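Local atomic coordinates of intracellular growth locus, subunit C (Francisella tularensis subsp. tularensis, PDB entry 2QWU), a protein that probably serves intracellular growth of the pathogen, perhaps as a component of its type VI-like secretion system. Residues E5-I18 with V192-K204. The protein carries 2 engineered substitutions. Sequence-based numbering, arbitrary orientation.
Sequences EMITRQQVTSGETI and VCCAASTDKGVAK
V12 and C194 mark a helix-on-hairpin packing at the periphery of the fold, where the short N-terminal helix 9-14 lies across the antiparallel hairpin of strands 189-193 and 200-204. The helix and strand 200-204 approach to 8.0 Å between axes and cross at 49°. V12 supplies the apolar centre: its CG2 meets V192 CG2 tip to tip at 4.0 Å and C194 SG at 3.9 Å, while CG1, anti to the backbone N (chi1 -177°), lies against V202 O and A203 CA. Beyond the helix, at the start of strand 18-21, I18 CD1 touches A203 CB at 3.5 Å. R9 reaches the turn end of the hairpin. Bends at chi2 and chi3 bring one guanidinium face over C194 SG and give K200 O a weak hydrogen bond from NH2 at 3.1 Å. D199 O lies near the guanidinium plane, 2.9 Å from R9 NH2. Just before the helix, C194 CA makes a CA-H...O contact with I7 O at 3.2 Å, a water links I7 N to C193 O, and E5 CB packs on A195 CA at 3.4 Å. The I7 side chain also packs on V20 of strand 18-21. The helix thus packs on the hairpin through V12, V192, C194 and A203, while the guanidinium edge meets the carbonyl oxygens of D199 and K200, the D199 carboxylate probably adding a favourable charge without touching.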
ATOM      1  N   GLU A   5      13.352  13.529  -0.717  1.00 37.42           N
ATOM      2  CA  GLU A   5      11.941  13.274  -0.490  1.00 33.13           C
ATOM      3  C   GLU A   5      11.356  12.348  -1.577  1.00 30.43           C
ATOM      4  O   GLU A   5      11.501  12.608  -2.788  1.00 28.06           O
ATOM      5  CB  GLU A   5      11.226  14.621  -0.574  1.00 36.59           C
ATOM      6  CG  GLU A   5      11.310  15.157  -2.015  1.00 40.62           C
ATOM      7  CD  GLU A   5      11.578  16.631  -2.159  1.00 43.65           C
ATOM      8  OE1 GLU A   5      10.610  17.401  -2.118  1.00 47.54           O
ATOM      9  OE2 GLU A   5      12.747  17.038  -2.346  1.00 47.02           O
HETATM   10  N   MSE A   6      10.654  11.304  -1.158  1.00 26.66           N
HETATM   11  CA  MSE A   6      10.026  10.420  -2.120  1.00 24.80           C
HETATM   12  C   MSE A   6       9.012  11.164  -3.010  1.00 23.74           C
HETATM   13  O   MSE A   6       8.940  10.937  -4.224  1.00 24.16           O
HETATM   14  CB  MSE A   6       9.363   9.268  -1.382  1.00 24.22           C
HETATM   15  CG  MSE A   6       8.742   8.180  -2.276  1.00 28.30           C
HETATM   16 SE   MSE A   6       9.982   7.050  -2.949  1.00 21.22          SE
HETATM   17  CE  MSE A   6      10.693   6.467  -1.695  1.00 28.44           C
ATOM     18  N   ILE A   7       8.210  12.042  -2.435  1.00 21.20           N
ATOM     19  CA  ILE A   7       7.269  12.814  -3.247  1.00 23.60           C
ATOM     20  C   ILE A   7       7.682  14.282  -3.230  1.00 25.40           C
ATOM     21  O   ILE A   7       7.733  14.914  -2.154  1.00 24.18           O
ATOM     22  CB  ILE A   7       5.876  12.676  -2.718  1.00 25.52           C
ATOM     23  CG1 ILE A   7       5.484  11.175  -2.716  1.00 25.20           C
ATOM     24  CG2 ILE A   7       4.916  13.489  -3.603  1.00 25.61           C
ATOM     25  CD1 ILE A   7       4.177  10.906  -1.964  1.00 27.92           C
ATOM     26  N   THR A   8       7.978  14.836  -4.411  1.00 25.93           N
ATOM     27  CA  THR A   8       8.431  16.232  -4.505  1.00 25.69           C
ATOM     28  C   THR A   8       7.270  17.222  -4.670  1.00 26.88           C
ATOM     29  O   THR A   8       6.243  16.893  -5.257  1.00 26.93           O
ATOM     30  CB  THR A   8       9.422  16.433  -5.745  1.00 27.87           C
ATOM     31  OG1 THR A   8       8.696  16.201  -6.972  1.00 28.91           O
ATOM     32  CG2 THR A   8      10.595  15.450  -5.658  1.00 28.49           C
ATOM     33  N   ARG A   9       7.452  18.446  -4.171  1.00 27.88           N
ATOM     34  CA  ARG A   9       6.418  19.469  -4.311  1.00 29.26           C
ATOM     35  C   ARG A   9       6.081  19.687  -5.797  1.00 29.59           C
ATOM     36  O   ARG A   9       4.917  19.875  -6.154  1.00 29.18           O
ATOM     37  CB  ARG A   9       6.880  20.767  -3.663  1.00 32.20           C
ATOM     38  CG  ARG A   9       5.897  21.916  -3.852  1.00 37.74           C
ATOM     39  CD  ARG A   9       4.482  21.547  -3.423  1.00 41.76           C
ATOM     40  NE  ARG A   9       4.433  21.086  -2.035  1.00 45.05           N
ATOM     41  CZ  ARG A   9       3.315  20.727  -1.413  1.00 45.68           C
ATOM     42  NH1 ARG A   9       2.151  20.773  -2.061  1.00 44.33           N
ATOM     43  NH2 ARG A   9       3.368  20.328  -0.146  1.00 45.67           N
ATOM     44  N   GLN A  10       7.101  19.661  -6.657  1.00 28.38           N
ATOM     45  CA  GLN A  10       6.892  19.792  -8.107  1.00 29.66           C
ATOM     46  C   GLN A  10       5.917  18.724  -8.644  1.00 27.18           C
ATOM     47  O   GLN A  10       5.018  19.041  -9.417  1.00 27.75           O
ATOM     48  CB  GLN A  10       8.234  19.671  -8.839  1.00 32.05           C
ATOM     49  CG  GLN A  10       8.103  19.451 -10.372  1.00 36.86           C
ATOM     50  CD  GLN A  10       7.627  20.692 -11.127  1.00 39.39           C
ATOM     51  OE1 GLN A  10       7.860  21.838 -10.694  1.00 41.94           O
ATOM     52  NE2 GLN A  10       6.984  20.476 -12.279  1.00 39.44           N
ATOM     53  N   GLN A  11       6.089  17.453  -8.269  1.00 25.76           N
ATOM     54  CA  GLN A  11       5.148  16.431  -8.717  1.00 25.63           C
ATOM     55  C   GLN A  11       3.710  16.749  -8.299  1.00 27.33           C
ATOM     56  O   GLN A  11       2.770  16.573  -9.069  1.00 26.07           O
ATOM     57  CB  GLN A  11       5.482  15.061  -8.104  1.00 27.47           C
ATOM     58  CG  GLN A  11       6.563  14.286  -8.828  1.00 26.88           C
ATOM     59  CD  GLN A  11       7.007  13.102  -8.034  1.00 26.81           C
ATOM     60  OE1 GLN A  11       6.720  11.936  -8.385  1.00 28.96           O
ATOM     61  NE2 GLN A  11       7.717  13.374  -6.942  1.00 25.27           N
ATOM     62  N   VAL A  12       3.542  17.175  -7.046  1.00 26.60           N
ATOM     63  CA  VAL A  12       2.217  17.463  -6.516  1.00 28.10           C
ATOM     64  C   VAL A  12       1.602  18.697  -7.185  1.00 29.03           C
ATOM     65  O   VAL A  12       0.422  18.720  -7.504  1.00 30.43           O
ATOM     66  CB  VAL A  12       2.274  17.704  -4.963  1.00 27.24           C
ATOM     67  CG1 VAL A  12       0.837  17.941  -4.389  1.00 27.10           C
ATOM     68  CG2 VAL A  12       2.908  16.524  -4.298  1.00 29.83           C
ATOM     69  N   THR A  13       2.393  19.737  -7.385  1.00 30.50           N
ATOM     70  CA  THR A  13       1.843  20.935  -8.001  1.00 31.60           C
ATOM     71  C   THR A  13       1.485  20.700  -9.480  1.00 31.81           C
ATOM     72  O   THR A  13       0.434  21.132  -9.953  1.00 31.61           O
ATOM     73  CB  THR A  13       2.842  22.091  -7.911  1.00 33.59           C
ATOM     74  OG1 THR A  13       3.024  22.448  -6.524  1.00 37.90           O
ATOM     75  CG2 THR A  13       2.315  23.323  -8.727  1.00 34.28           C
ATOM     76  N   SER A  14       2.332  19.956 -10.188  1.00 30.82           N
ATOM     77  CA  SER A  14       2.134  19.740 -11.621  1.00 31.17           C
ATOM     78  C   SER A  14       1.143  18.640 -12.060  1.00 31.26           C
ATOM     79  O   SER A  14       0.717  18.617 -13.228  1.00 30.83           O
ATOM     80  CB  SER A  14       3.517  19.494 -12.261  1.00 31.64           C
ATOM     81  OG  SER A  14       4.088  18.264 -11.797  1.00 36.28           O
ATOM     82  N   GLY A  15       0.781  17.746 -11.138  1.00 28.97           N
ATOM     83  CA  GLY A  15      -0.123  16.660 -11.465  1.00 29.11           C
ATOM     84  C   GLY A  15       0.554  15.488 -12.168  1.00 29.99           C
ATOM     85  O   GLY A  15      -0.082  14.697 -12.860  1.00 31.36           O
ATOM     86  N   GLU A  16       1.856  15.373 -11.943  1.00 28.81           N
ATOM     87  CA  GLU A  16       2.683  14.338 -12.499  1.00 28.29           C
ATOM     88  C   GLU A  16       2.388  13.039 -11.735  1.00 26.48           C
ATOM     89  O   GLU A  16       1.817  13.066 -10.648  1.00 27.06           O
ATOM     90  CB  GLU A  16       4.138  14.755 -12.258  1.00 31.32           C
ATOM     91  CG  GLU A  16       5.226  13.902 -12.926  1.00 36.39           C
ATOM     92  CD  GLU A  16       6.666  14.371 -12.584  1.00 39.37           C
ATOM     93  OE1 GLU A  16       6.863  15.549 -12.230  1.00 41.53           O
ATOM     94  OE2 GLU A  16       7.600  13.537 -12.681  1.00 42.04           O
ATOM     95  N   THR A  17       2.811  11.914 -12.292  1.00 23.46           N
ATOM     96  CA  THR A  17       2.681  10.636 -11.596  1.00 22.30           C
ATOM     97  C   THR A  17       3.407  10.661 -10.227  1.00 23.86           C
ATOM     98  O   THR A  17       4.523  11.202 -10.108  1.00 20.30           O
ATOM     99  CB  THR A  17       3.275   9.525 -12.462  1.00 22.99           C
ATOM    100  OG1 THR A  17       2.471   9.395 -13.622  1.00 22.33           O
ATOM    101  CG2 THR A  17       3.260   8.161 -11.719  1.00 25.62           C
ATOM    102  N   ILE A  18       2.758  10.094  -9.197  1.00 20.61           N
ATOM    103  CA  ILE A  18       3.324  10.033  -7.855  1.00 23.52           C
ATOM    104  C   ILE A  18       3.730   8.585  -7.723  1.00 21.47           C
ATOM    105  O   ILE A  18       2.963   7.650  -8.111  1.00 20.73           O
ATOM    106  CB  ILE A  18       2.249  10.398  -6.780  1.00 26.58           C
ATOM    107  CG1 ILE A  18       1.863  11.878  -6.923  1.00 31.34           C
ATOM    108  CG2 ILE A  18       2.782  10.146  -5.379  1.00 27.05           C
ATOM    109  CD1 ILE A  18       0.850  12.309  -5.909  1.00 34.83           C
ATOM    110  N   VAL A 192      -0.613  14.092   1.208  1.00 17.01           N
ATOM    111  CA  VAL A 192       0.793  13.736   0.982  1.00 17.32           C
ATOM    112  C   VAL A 192       1.680  14.666   1.794  1.00 17.60           C
ATOM    113  O   VAL A 192       1.209  15.636   2.382  1.00 19.75           O
ATOM    114  CB  VAL A 192       1.188  13.854  -0.526  1.00 19.30           C
ATOM    115  CG1 VAL A 192       0.336  12.892  -1.328  1.00 21.19           C
ATOM    116  CG2 VAL A 192       1.082  15.307  -1.007  1.00 20.03           C
ATOM    117  N   CYS A 193       2.952  14.335   1.873  1.00 16.90           N
ATOM    118  CA  CYS A 193       3.910  15.229   2.543  1.00 18.00           C
ATOM    119  C   CYS A 193       5.193  15.042   1.787  1.00 18.41           C
ATOM    120  O   CYS A 193       5.587  13.886   1.482  1.00 19.10           O
ATOM    121  CB  CYS A 193       4.135  14.850   3.994  1.00 18.00           C
ATOM    122  SG  CYS A 193       5.115  16.150   4.855  1.00 22.04           S
ATOM    123  N   CYS A 194       5.844  16.173   1.516  1.00 20.55           N
ATOM    124  CA  CYS A 194       7.055  16.185   0.709  1.00 21.84           C
ATOM    125  C   CYS A 194       8.347  16.194   1.502  1.00 22.47           C
ATOM    126  O   CYS A 194       8.445  15.402   2.450  1.00 21.56           O
ATOM    127  CB  CYS A 194       6.952  17.335  -0.309  1.00 22.74           C
ATOM    128  SG  CYS A 194       5.417  17.163  -1.332  1.00 25.81           S
ATOM    129  N   ALA A 195       9.310  17.068   1.157  1.00 21.94           N
ATOM    130  CA  ALA A 195      10.633  17.034   1.784  1.00 22.86           C
ATOM    131  C   ALA A 195      10.697  17.120   3.305  1.00 21.21           C
ATOM    132  O   ALA A 195      11.297  16.262   3.977  1.00 22.20           O
ATOM    133  CB  ALA A 195      11.536  18.169   1.154  1.00 23.52           C
ATOM    134  N   ALA A 196      10.113  18.183   3.811  1.00 20.69           N
ATOM    135  CA  ALA A 196      10.114  18.448   5.227  1.00 23.35           C
ATOM    136  C   ALA A 196       8.745  18.097   5.817  1.00 23.60           C
ATOM    137  O   ALA A 196       7.770  17.934   5.061  1.00 25.04           O
ATOM    138  CB  ALA A 196      10.478  19.917   5.422  1.00 21.47           C
ATOM    139  N   SER A 197       8.680  17.939   7.141  1.00 25.10           N
ATOM    140  CA  SER A 197       7.432  17.598   7.822  1.00 26.08           C
ATOM    141  C   SER A 197       6.381  18.693   7.705  1.00 25.67           C
ATOM    142  O   SER A 197       5.203  18.428   7.880  1.00 23.12           O
ATOM    143  CB  SER A 197       7.662  17.286   9.316  1.00 27.34           C
ATOM    144  OG  SER A 197       8.019  18.477  10.005  1.00 30.40           O
ATOM    145  N   THR A 198       6.812  19.918   7.390  1.00 24.27           N
ATOM    146  CA  THR A 198       5.885  21.037   7.229  1.00 25.36           C
ATOM    147  C   THR A 198       5.490  21.181   5.720  1.00 26.00           C
ATOM    148  O   THR A 198       4.877  22.175   5.314  1.00 28.33           O
ATOM    149  CB  THR A 198       6.597  22.331   7.682  1.00 25.90           C
ATOM    150  OG1 THR A 198       7.808  22.477   6.928  1.00 23.80           O
ATOM    151  CG2 THR A 198       6.968  22.257   9.189  1.00 25.38           C
ATOM    152  N   ASP A 199       5.833  20.193   4.881  1.00 23.17           N
ATOM    153  CA  ASP A 199       5.521  20.282   3.439  1.00 23.58           C
ATOM    154  C   ASP A 199       4.281  19.453   3.076  1.00 24.22           C
ATOM    155  O   ASP A 199       4.267  18.702   2.064  1.00 23.56           O
ATOM    156  CB  ASP A 199       6.704  19.791   2.593  1.00 27.27           C
ATOM    157  CG  ASP A 199       7.834  20.804   2.497  1.00 29.63           C
ATOM    158  OD1 ASP A 199       7.538  22.022   2.477  1.00 31.85           O
ATOM    159  OD2 ASP A 199       9.006  20.373   2.406  1.00 30.76           O
ATOM    160  N   LYS A 200       3.238  19.566   3.901  1.00 24.83           N
ATOM    161  CA  LYS A 200       2.011  18.819   3.652  1.00 24.76           C
ATOM    162  C   LYS A 200       1.219  19.334   2.446  1.00 26.03           C
ATOM    163  O   LYS A 200       1.254  20.517   2.079  1.00 26.71           O
ATOM    164  CB  LYS A 200       1.122  18.853   4.877  1.00 27.69           C
ATOM    165  CG  LYS A 200       1.817  18.280   6.093  1.00 30.38           C
ATOM    166  CD  LYS A 200       0.856  18.067   7.236  1.00 36.34           C
ATOM    167  CE  LYS A 200       1.616  17.607   8.475  1.00 37.96           C
ATOM    168  NZ  LYS A 200       0.712  17.050   9.530  1.00 41.59           N
ATOM    169  N   GLY A 201       0.521  18.429   1.798  1.00 24.01           N
ATOM    170  CA  GLY A 201      -0.266  18.875   0.688  1.00 24.48           C
ATOM    171  C   GLY A 201      -1.338  17.874   0.395  1.00 22.90           C
ATOM    172  O   GLY A 201      -1.524  16.900   1.117  1.00 21.67           O
ATOM    173  N   VAL A 202      -2.053  18.147  -0.686  1.00 24.49           N
ATOM    174  CA  VAL A 202      -3.134  17.280  -1.136  1.00 24.79           C
ATOM    175  C   VAL A 202      -2.917  17.039  -2.613  1.00 24.15           C
ATOM    176  O   VAL A 202      -2.907  17.993  -3.410  1.00 26.83           O
ATOM    177  CB  VAL A 202      -4.497  17.969  -0.929  1.00 26.95           C
ATOM    178  CG1 VAL A 202      -5.634  17.105  -1.590  1.00 27.88           C
ATOM    179  CG2 VAL A 202      -4.734  18.177   0.572  1.00 27.56           C
ATOM    180  N   ALA A 203      -2.758  15.782  -2.998  1.00 22.35           N
ATOM    181  CA  ALA A 203      -2.569  15.469  -4.384  1.00 21.92           C
ATOM    182  C   ALA A 203      -3.936  15.186  -4.993  1.00 22.90           C
ATOM    183  O   ALA A 203      -4.616  14.258  -4.563  1.00 22.48           O
ATOM    184  CB  ALA A 203      -1.730  14.270  -4.497  1.00 21.03           C
ATOM    185  N   LYS A 204      -4.339  15.976  -5.985  1.00 23.84           N
ATOM    186  CA  LYS A 204      -5.605  15.746  -6.678  1.00 24.17           C
ATOM    187  C   LYS A 204      -5.326  14.607  -7.664  1.00 24.01           C
ATOM    188  O   LYS A 204      -4.367  14.666  -8.472  1.00 22.52           O
ATOM    189  CB  LYS A 204      -6.033  17.036  -7.414  1.00 28.93           C
ATOM    190  CG  LYS A 204      -7.288  16.930  -8.282  1.00 32.81           C
ATOM    191  CD  LYS A 204      -8.580  16.516  -7.543  1.00 37.49           C
ATOM    192  CE  LYS A 204      -9.797  17.026  -8.349  1.00 41.42           C
ATOM    193  NZ  LYS A 204      -9.500  17.033  -9.843  1.00 44.09           N
TER
HETATM  194  O   HOH W   1       7.767  12.378   0.335  1.00 26.83           O
HETATM  195  O   HOH W   2      -1.271  20.884  -1.951  1.00 32.19           O